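Local structure of aldo-keto reductase family 1, member B4 (Aldose reductase) (Schistosoma japonicum, 4HBK) at residues A[263-266]-A[267-270]; A[307-310]-A[311-315]; A[292-295]-A[296-299]. The protein probably reduces the aldehyde group of sugars and other carbonyl compounds to alcohols with NADPH, as an aldose reductase of the aldo-keto reductase family. All blocks are in the same frame, centred on the assembly; numbering follows the deposited sequence.

Contact 1: residues A[263-266]-A[267-270]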
loop_
_atom_site.group_PDB
_atom_site.type_symbol
_atom_site.label_atom_id
_atom_site.label_comp_id
_atom_site.label_asym_id
_atom_site.label_seq_id
_atom_site.Cartn_x
_atom_site.Cartn_y
_atom_site.Cartn_z
ATOM N N LEU A 263 18.140 -16.600 6.276
ATOM C CA LEU A 263 18.088 -17.527 7.406
ATOM C C LEU A 263 19.274 -17.325 8.360
ATOM O O LEU A 263 19.119 -17.314 9.584
ATOM C CB LEU A 263 18.025 -18.970 6.891
ATOM C CG LEU A 263 16.646 -19.397 6.371
ATOM C CD1 LEU A 263 16.714 -20.686 5.564
ATOM C CD2 LEU A 263 15.675 -19.574 7.530
ATOM N N GLU A 264 20.460 -17.143 7.792
ATOM C CA GLU A 264 21.628 -16.850 8.607
ATOM C C GLU A 264 21.389 -15.631 9.477
ATOM O O GLU A 264 21.608 -15.675 10.683
ATOM C CB GLU A 264 22.839 -16.621 7.721
ATOM C CG GLU A 264 23.332 -17.890 7.078
ATOM C CD GLU A 264 24.355 -17.630 5.990
ATOM O OE1 GLU A 264 24.765 -18.608 5.327
ATOM O OE2 GLU A 264 24.743 -16.453 5.802
ATOM N N ILE A 265 20.928 -14.541 8.868
ATOM C CA ILE A 265 20.723 -13.293 9.605
ATOM C C ILE A 265 19.628 -13.424 10.670
ATOM O O ILE A 265 19.772 -12.920 11.776
ATOM C CB ILE A 265 20.435 -12.111 8.649
ATOM C CG1 ILE A 265 21.620 -11.894 7.703
ATOM C CG2 ILE A 265 20.124 -10.850 9.430
ATOM C CD1 ILE A 265 21.317 -10.972 6.542
ATOM N N ALA A 266 18.538 -14.101 10.333
ATOM C CA ALA A 266 17.505 -14.440 11.317
ATOM C C ALA A 266 18.079 -15.245 12.486
ATOM O O ALA A 266 17.748 -14.992 13.649
ATOM C CB ALA A 266 16.383 -15.220 10.649
ATOM N N HIS A 267 18.926 -16.227 12.184
ATOM C CA HIS A 267 19.520 -17.036 13.244
ATOM C C HIS A 267 20.410 -16.193 14.139
ATOM O O HIS A 267 20.372 -16.319 15.366
ATOM C CB HIS A 267 20.349 -18.187 12.674
ATOM C CG HIS A 267 20.968 -19.053 13.726
ATOM N ND1 HIS A 267 20.220 -19.790 14.619
ATOM C CD2 HIS A 267 22.267 -19.285 14.045
ATOM C CE1 HIS A 267 21.026 -20.446 15.437
ATOM N NE2 HIS A 267 22.275 -20.155 15.107
ATOM N N ARG A 268 21.218 -15.340 13.520
ATOM C CA ARG A 268 22.154 -14.516 14.263
ATOM C C ARG A 268 21.419 -13.638 15.262
ATOM O O ARG A 268 21.876 -13.442 16.392
ATOM C CB ARG A 268 22.973 -13.657 13.305
ATOM C CG ARG A 268 24.018 -12.773 13.969
ATOM C CD ARG A 268 24.838 -12.084 12.902
ATOM N NE ARG A 268 25.297 -13.038 11.895
ATOM C CZ ARG A 268 25.402 -12.768 10.596
ATOM N NH1 ARG A 268 25.070 -11.567 10.133
ATOM N NH2 ARG A 268 25.834 -13.702 9.755
ATOM N N HIS A 269 20.273 -13.113 14.844
ATOM C CA HIS A 269 19.503 -12.212 15.694
ATOM C C HIS A 269 18.439 -12.940 16.517
ATOM O O HIS A 269 17.730 -12.314 17.302
ATOM C CB HIS A 269 18.846 -11.115 14.850
ATOM C CG HIS A 269 19.817 -10.125 14.280
ATOM N ND1 HIS A 269 20.320 -9.070 15.011
ATOM C CD2 HIS A 269 20.372 -10.031 13.047
ATOM C CE1 HIS A 269 21.143 -8.367 14.252
ATOM N NE2 HIS A 269 21.195 -8.928 13.059
ATOM N N LYS A 270 18.324 -14.253 16.328
ATOM C CA LYS A 270 17.283 -15.031 16.997
ATOM C C LYS A 270 15.899 -14.475 16.692
ATOM O O LYS A 270 15.072 -14.297 17.592
ATOM C CB LYS A 270 17.516 -15.073 18.511
ATOM C CG LYS A 270 18.745 -15.870 18.887
ATOM C CD LYS A 270 19.393 -15.332 20.140
ATOM C CE LYS A 270 20.852 -15.768 20.204
ATOM N NZ LYS A 270 21.509 -15.304 21.457
#

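Contact 2: residues A[307-310]-A[311-315]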
loop_
_atom_site.group_PDB
_atom_site.type_symbol
_atom_site.label_atom_id
_atom_site.label_comp_id
_atom_site.label_asym_id
_atom_site.label_seq_id
_atom_site.Cartn_x
_atom_site.Cartn_y
_atom_site.Cartn_z
ATOM N N PHE A 307 15.317 -5.193 17.549
ATOM C CA PHE A 307 16.641 -5.560 17.074
ATOM C C PHE A 307 17.005 -4.677 15.903
ATOM O O PHE A 307 16.168 -3.933 15.389
ATOM C CB PHE A 307 16.705 -7.041 16.669
ATOM C CG PHE A 307 16.025 -7.359 15.360
ATOM C CD1 PHE A 307 14.648 -7.268 15.233
ATOM C CD2 PHE A 307 16.765 -7.794 14.267
ATOM C CE1 PHE A 307 14.016 -7.588 14.031
ATOM C CE2 PHE A 307 16.142 -8.121 13.059
ATOM C CZ PHE A 307 14.765 -8.016 12.943
ATOM N N GLN A 308 18.257 -4.767 15.481
ATOM C CA GLN A 308 18.757 -3.935 14.403
ATOM C C GLN A 308 19.672 -4.756 13.500
ATOM O O GLN A 308 20.578 -5.447 13.976
ATOM C CB GLN A 308 19.509 -2.723 14.973
ATOM C CG GLN A 308 19.953 -1.711 13.912
ATOM C CD GLN A 308 19.203 -0.389 13.998
ATOM O OE1 GLN A 308 18.484 -0.003 13.067
ATOM N NE2 GLN A 308 19.375 0.319 15.117
ATOM N N LEU A 309 19.414 -4.704 12.201
ATOM C CA LEU A 309 20.320 -5.284 11.231
ATOM C C LEU A 309 21.525 -4.354 11.093
ATOM O O LEU A 309 21.379 -3.131 11.064
ATOM C CB LEU A 309 19.623 -5.455 9.874
ATOM C CG LEU A 309 18.428 -6.414 9.821
ATOM C CD1 LEU A 309 17.902 -6.539 8.389
ATOM C CD2 LEU A 309 18.810 -7.789 10.358
ATOM N N SER A 310 22.713 -4.940 11.007
ATOM C CA SER A 310 23.936 -4.172 10.824
ATOM C C SER A 310 24.080 -3.753 9.367
ATOM O O SER A 310 23.399 -4.286 8.496
ATOM C CB SER A 310 25.144 -5.013 11.216
ATOM O OG SER A 310 25.328 -6.048 10.268
ATOM N N ASN A 311 24.976 -2.806 9.105
ATOM C CA ASN A 311 25.240 -2.351 7.742
ATOM C C ASN A 311 25.647 -3.498 6.805
ATOM O O ASN A 311 25.257 -3.533 5.636
ATOM C CB ASN A 311 26.319 -1.249 7.735
ATOM C CG ASN A 311 25.848 0.065 8.384
ATOM O OD1 ASN A 311 26.624 0.753 9.057
ATOM N ND2 ASN A 311 24.581 0.415 8.179
ATOM N N GLU A 312 26.439 -4.432 7.322
ATOM C CA GLU A 312 26.896 -5.563 6.519
ATOM C C GLU A 312 25.736 -6.483 6.185
ATOM O O GLU A 312 25.618 -6.971 5.064
ATOM C CB GLU A 312 27.992 -6.340 7.253
ATOM C CG GLU A 312 28.587 -7.497 6.449
ATOM C CD GLU A 312 29.833 -8.093 7.107
ATOM O OE1 GLU A 312 30.188 -9.250 6.788
ATOM O OE2 GLU A 312 30.461 -7.399 7.943
ATOM N N GLU A 313 24.872 -6.721 7.160
ATOM C CA GLU A 313 23.680 -7.513 6.909
ATOM C C GLU A 313 22.791 -6.833 5.857
ATOM O O GLU A 313 22.300 -7.485 4.932
ATOM C CB GLU A 313 22.931 -7.789 8.220
ATOM C CG GLU A 313 23.668 -8.785 9.129
ATOM C CD GLU A 313 23.307 -8.648 10.597
ATOM O OE1 GLU A 313 22.401 -7.842 10.909
ATOM O OE2 GLU A 313 23.937 -9.336 11.439
ATOM N N MET A 314 22.615 -5.519 5.974
ATOM C CA MET A 314 21.801 -4.790 5.012
ATOM C C MET A 314 22.381 -4.958 3.627
ATOM O O MET A 314 21.655 -5.267 2.677
ATOM C CB MET A 314 21.699 -3.304 5.378
ATOM C CG MET A 314 20.862 -3.047 6.627
ATOM S SD MET A 314 19.104 -3.429 6.400
ATOM C CE MET A 314 18.641 -2.101 5.284
ATOM N N HIS A 315 23.694 -4.768 3.514
ATOM C CA HIS A 315 24.369 -4.855 2.225
ATOM C C HIS A 315 24.245 -6.245 1.620
ATOM O O HIS A 315 24.019 -6.385 0.417
ATOM C CB HIS A 315 25.847 -4.474 2.363
ATOM C CG HIS A 315 26.588 -4.450 1.062
ATOM N ND1 HIS A 315 27.488 -5.430 0.698
ATOM C CD2 HIS A 315 26.550 -3.572 0.031
ATOM C CE1 HIS A 315 27.982 -5.150 -0.494
ATOM N NE2 HIS A 315 27.430 -4.029 -0.925
#

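Contact 3: residues A[292-295]-A[296-299]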
loop_
_atom_site.group_PDB
_atom_site.type_symbol
_atom_site.label_atom_id
_atom_site.label_comp_id
_atom_site.label_asym_id
_atom_site.label_seq_id
_atom_site.Cartn_x
_atom_site.Cartn_y
_atom_site.Cartn_z
ATOM N N SER A 292 -1.751 -10.747 5.629
ATOM C CA SER A 292 -1.963 -12.051 6.237
ATOM C C SER A 292 -3.357 -12.187 6.828
ATOM O O SER A 292 -3.953 -11.212 7.275
ATOM C CB SER A 292 -0.910 -12.333 7.304
ATOM O OG SER A 292 -1.055 -13.656 7.785
ATOM N N VAL A 293 -3.880 -13.404 6.799
ATOM C CA VAL A 293 -5.103 -13.711 7.517
ATOM C C VAL A 293 -4.840 -14.826 8.523
ATOM O O VAL A 293 -5.754 -15.264 9.210
ATOM C CB VAL A 293 -6.261 -14.108 6.578
ATOM C CG1 VAL A 293 -6.751 -12.888 5.779
ATOM C CG2 VAL A 293 -5.844 -15.274 5.661
ATOM N N THR A 294 -3.585 -15.271 8.613
ATOM C CA THR A 294 -3.188 -16.281 9.601
ATOM C C THR A 294 -2.742 -15.614 10.905
ATOM O O THR A 294 -1.763 -14.870 10.916
ATOM C CB THR A 294 -2.027 -17.139 9.085
ATOM O OG1 THR A 294 -2.314 -17.598 7.758
ATOM C CG2 THR A 294 -1.815 -18.343 9.987
ATOM N N PHE A 295 -3.455 -15.890 11.999
ATOM C CA PHE A 295 -3.163 -15.278 13.303
ATOM C C PHE A 295 -1.677 -15.293 13.684
ATOM O O PHE A 295 -1.118 -14.263 14.053
ATOM C CB PHE A 295 -3.976 -15.944 14.423
ATOM C CG PHE A 295 -5.472 -15.769 14.291
ATOM C CD1 PHE A 295 -6.011 -14.893 13.359
ATOM C CD2 PHE A 295 -6.336 -16.480 15.113
ATOM C CE1 PHE A 295 -7.386 -14.737 13.243
ATOM C CE2 PHE A 295 -7.708 -16.324 15.007
ATOM C CZ PHE A 295 -8.235 -15.452 14.075
ATOM N N LYS A 296 -1.038 -16.460 13.613
ATOM C CA LYS A 296 0.366 -16.570 14.014
ATOM C C LYS A 296 1.287 -15.688 13.171
ATOM O O LYS A 296 2.268 -15.159 13.680
ATOM C CB LYS A 296 0.842 -18.018 13.954
ATOM C CG LYS A 296 0.057 -18.966 14.860
ATOM C CD LYS A 296 0.708 -19.125 16.229
ATOM C CE LYS A 296 0.893 -20.609 16.582
ATOM N NZ LYS A 296 1.633 -20.802 17.872
ATOM N N ARG A 297 0.977 -15.544 11.885
ATOM C CA ARG A 297 1.784 -14.709 10.994
ATOM C C ARG A 297 1.542 -13.237 11.290
ATOM O O ARG A 297 2.476 -12.440 11.338
ATOM C CB ARG A 297 1.475 -14.992 9.527
ATOM C CG ARG A 297 1.723 -16.426 9.105
ATOM C CD ARG A 297 2.820 -17.058 9.943
ATOM N NE ARG A 297 4.012 -17.369 9.161
ATOM C CZ ARG A 297 4.076 -18.333 8.248
ATOM N NH1 ARG A 297 3.003 -19.079 7.989
ATOM N NH2 ARG A 297 5.211 -18.547 7.585
ATOM N N ILE A 298 0.284 -12.876 11.491
ATOM C CA ILE A 298 -0.033 -11.506 11.847
ATOM C C ILE A 298 0.771 -11.108 13.073
ATOM O O ILE A 298 1.354 -10.029 13.109
ATOM C CB ILE A 298 -1.524 -11.316 12.102
ATOM C CG1 ILE A 298 -2.294 -11.622 10.812
ATOM C CG2 ILE A 298 -1.795 -9.896 12.561
ATOM C CD1 ILE A 298 -3.791 -11.748 10.982
ATOM N N GLU A 299 0.833 -11.992 14.062
ATOM C CA GLU A 299 1.562 -11.691 15.291
ATOM C C GLU A 299 3.067 -11.615 15.051
ATOM O O GLU A 299 3.719 -10.659 15.460
ATOM C CB GLU A 299 1.256 -12.717 16.383
ATOM C CG GLU A 299 2.091 -12.515 17.633
ATOM C CD GLU A 299 1.448 -13.098 18.882
ATOM O OE1 GLU A 299 1.608 -12.492 19.964
ATOM O OE2 GLU A 299 0.786 -14.154 18.784
#

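Contact 1: residues A[263-266]-A[267-270]
Ile-265 and His-269 meet side by side in the last turns of helix 260-269, a helix added to the aldo-keto reductase (beta/alpha)8 barrel between strand 237-241 and helix 273-283; it closes in a Schellman motif at Lys-270. Among the backbone bonds, His-267 N donates to Leu-263 O at 2.8 Å, Arg-268 N to Glu-264 O at 2.9 Å and His-269 N to Ile-265 O at 3.1 Å, the last being the least straight of the three at 151°. Lys-270 leaves the helix with a positive phi of 56°, and its N turns back to His-267 O at 3.1 Å.

In the apolar contact, the Ile-265 branch CG2 lies alongside the His-269 ring, 3.7 Å from its CD2. Ile-265 and Ala-266 also pack on Val-276 of helix 273-283, so this side of the turn is buried.

Arg-268 and His-269 both reach Glu-313 of helix 311-319. Arg-268 starts extended, CG opposite its backbone N, then bends at chi3 (-49°), which brings the guanidinium back beside Ile-265, NH1 4.2 Å from CG1; NH1 forms a salt bridge with Glu-313 OE2. Glu-264 OE2 stays 4.9 Å from Arg-268 NH2, too far for a salt bridge, though the opposite charges probably attract. His-269 NE2 is hydrogen-bonded to Glu-313 OE1, and the adjacent CD2 brings the ring edge to 3.2 Å from Ile-265 O.

Contact 2: residues A[307-310]-A[311-315]
Ser-310 and Glu-313 clasp each other across the first turn of helix 311-319, each offering a side-chain acceptor to the other's backbone N-H. Ser-310 OG sits between its own N and carbonyl carbon (chi1 70°), a rotation that turns it toward the first turn of the helix, where it accepts from Glu-313 N at 3.2 Å along a nearly straight path (166°). In return the Glu-313 chain, extended beyond CG, runs back to the loop, and OE1 takes the N-H of Ser-310 at 2.9 Å. That donor meets OE1 from above the carboxylate plane, 53° out of it. On its way the Glu-313 chain passes close by the serine hydroxyl, with CD 3.3 Å from OG, so the two side chains also pack against each other.

Leu-309 lies crosswise to both neighbours on the helix. Its CD2 approaches Glu-313 OE1 at 3.6 Å, shielding one flank of the carboxylate, while CD1 rests on the sulfur of Met-314, SD to CD1 3.9 Å. Met-314 folds at chi2 and chi3, which turns SD back over the leucine, and its N donates to Ser-310 O at 2.9 Å, the first regular bond of the helix. The carboxylate is also held by Arg-268 and His-269 of helix 260-269. Several partners thus keep this buried group in place and would probably favour its charged form. Leu-309 packs on Ile-265 of that same helix, and its N is bonded to Gln-283. Reciprocal bonds between an N-cap serine and the glutamate three residues on define a capping box; Leu-309 just before the cap, set against Met-314 five residues later, adds the hydrophobic staple that accompanies such a box at a helix N-terminus.

Contact 3: residues A[292-295]-A[296-299]
Ile-298 N donates to Thr-294 O at 2.9 Å in an almost linear bond (171°), the first regular backbone bond of helix 295-302. Arg-297 N also reaches that oxygen, but its bond is weak and strongly bent, at 122°. One residue further on, Glu-299 N donates to Phe-295 O at 3.0 Å. Ahead of the helix, Ser-292 OG accepts from Thr-294 N at 3.1 Å, an ST turn that folds the chain just before the N-cap. Thr-294 holds the N-cap position, yet its side chain makes no capping bond: OG1 is turned opposite the carbonyl carbon (chi1 -48°), beside its own backbone N.

The packing closes round these bonds. Ser-292 OG, directed away from its backbone N, also touches the aliphatic base of Arg-297, 3.3 Å from CB. Thr-294 and Arg-297 run side by side in the same direction, CB of the threonine 3.8 Å from CG of the arginine, before bends at chi2 and chi3 carry the guanidinium outward; a long, weak ion pair joins its NE to Glu-300. Facing inward, Ile-298 lays CG1 against Thr-294 O at 3.3 Å and against Ser-292 CB at 3.8 Å, and it packs on Ala-64 and Ile-71 of helix 60-71. The Phe-295 ring makes a cation-pi contact with Lys-67 of that helix.

Val-293 approaches the predicted proton donor Tyr-82 to about 10 Å between side chains, so the turn lies near the probable active site without touching that residue. The chemistry implies that backbone carbonyls of Thr-294 and Phe-295 begin the helix, while the Ser-292 hydroxyl holds the turn that leads into it, with Ile-298 buried and the charged Lys-296, Arg-297 and Glu-299 exposed.

Overall arrangement
Along the chain the order is contact 1, contact 3, contact 2, all on helices and loops in the C-terminal part, outside the eight strands of the barrel. Contact 1 ends helix 260-269, contact 3 begins helix 295-302 after 287-288, the last strand of the barrel, and contact 2 begins the next helix, 311-319. Contacts 1 and 2 have centres about 11 Å apart and touch directly, so the end of one helix is tied to the start of another. Contact 3 stands alone, its centre about 21 Å from that of contact 1 and 25 Å from that of contact 2; it packs on helix 60-71, so the last part of the barrel meets the first.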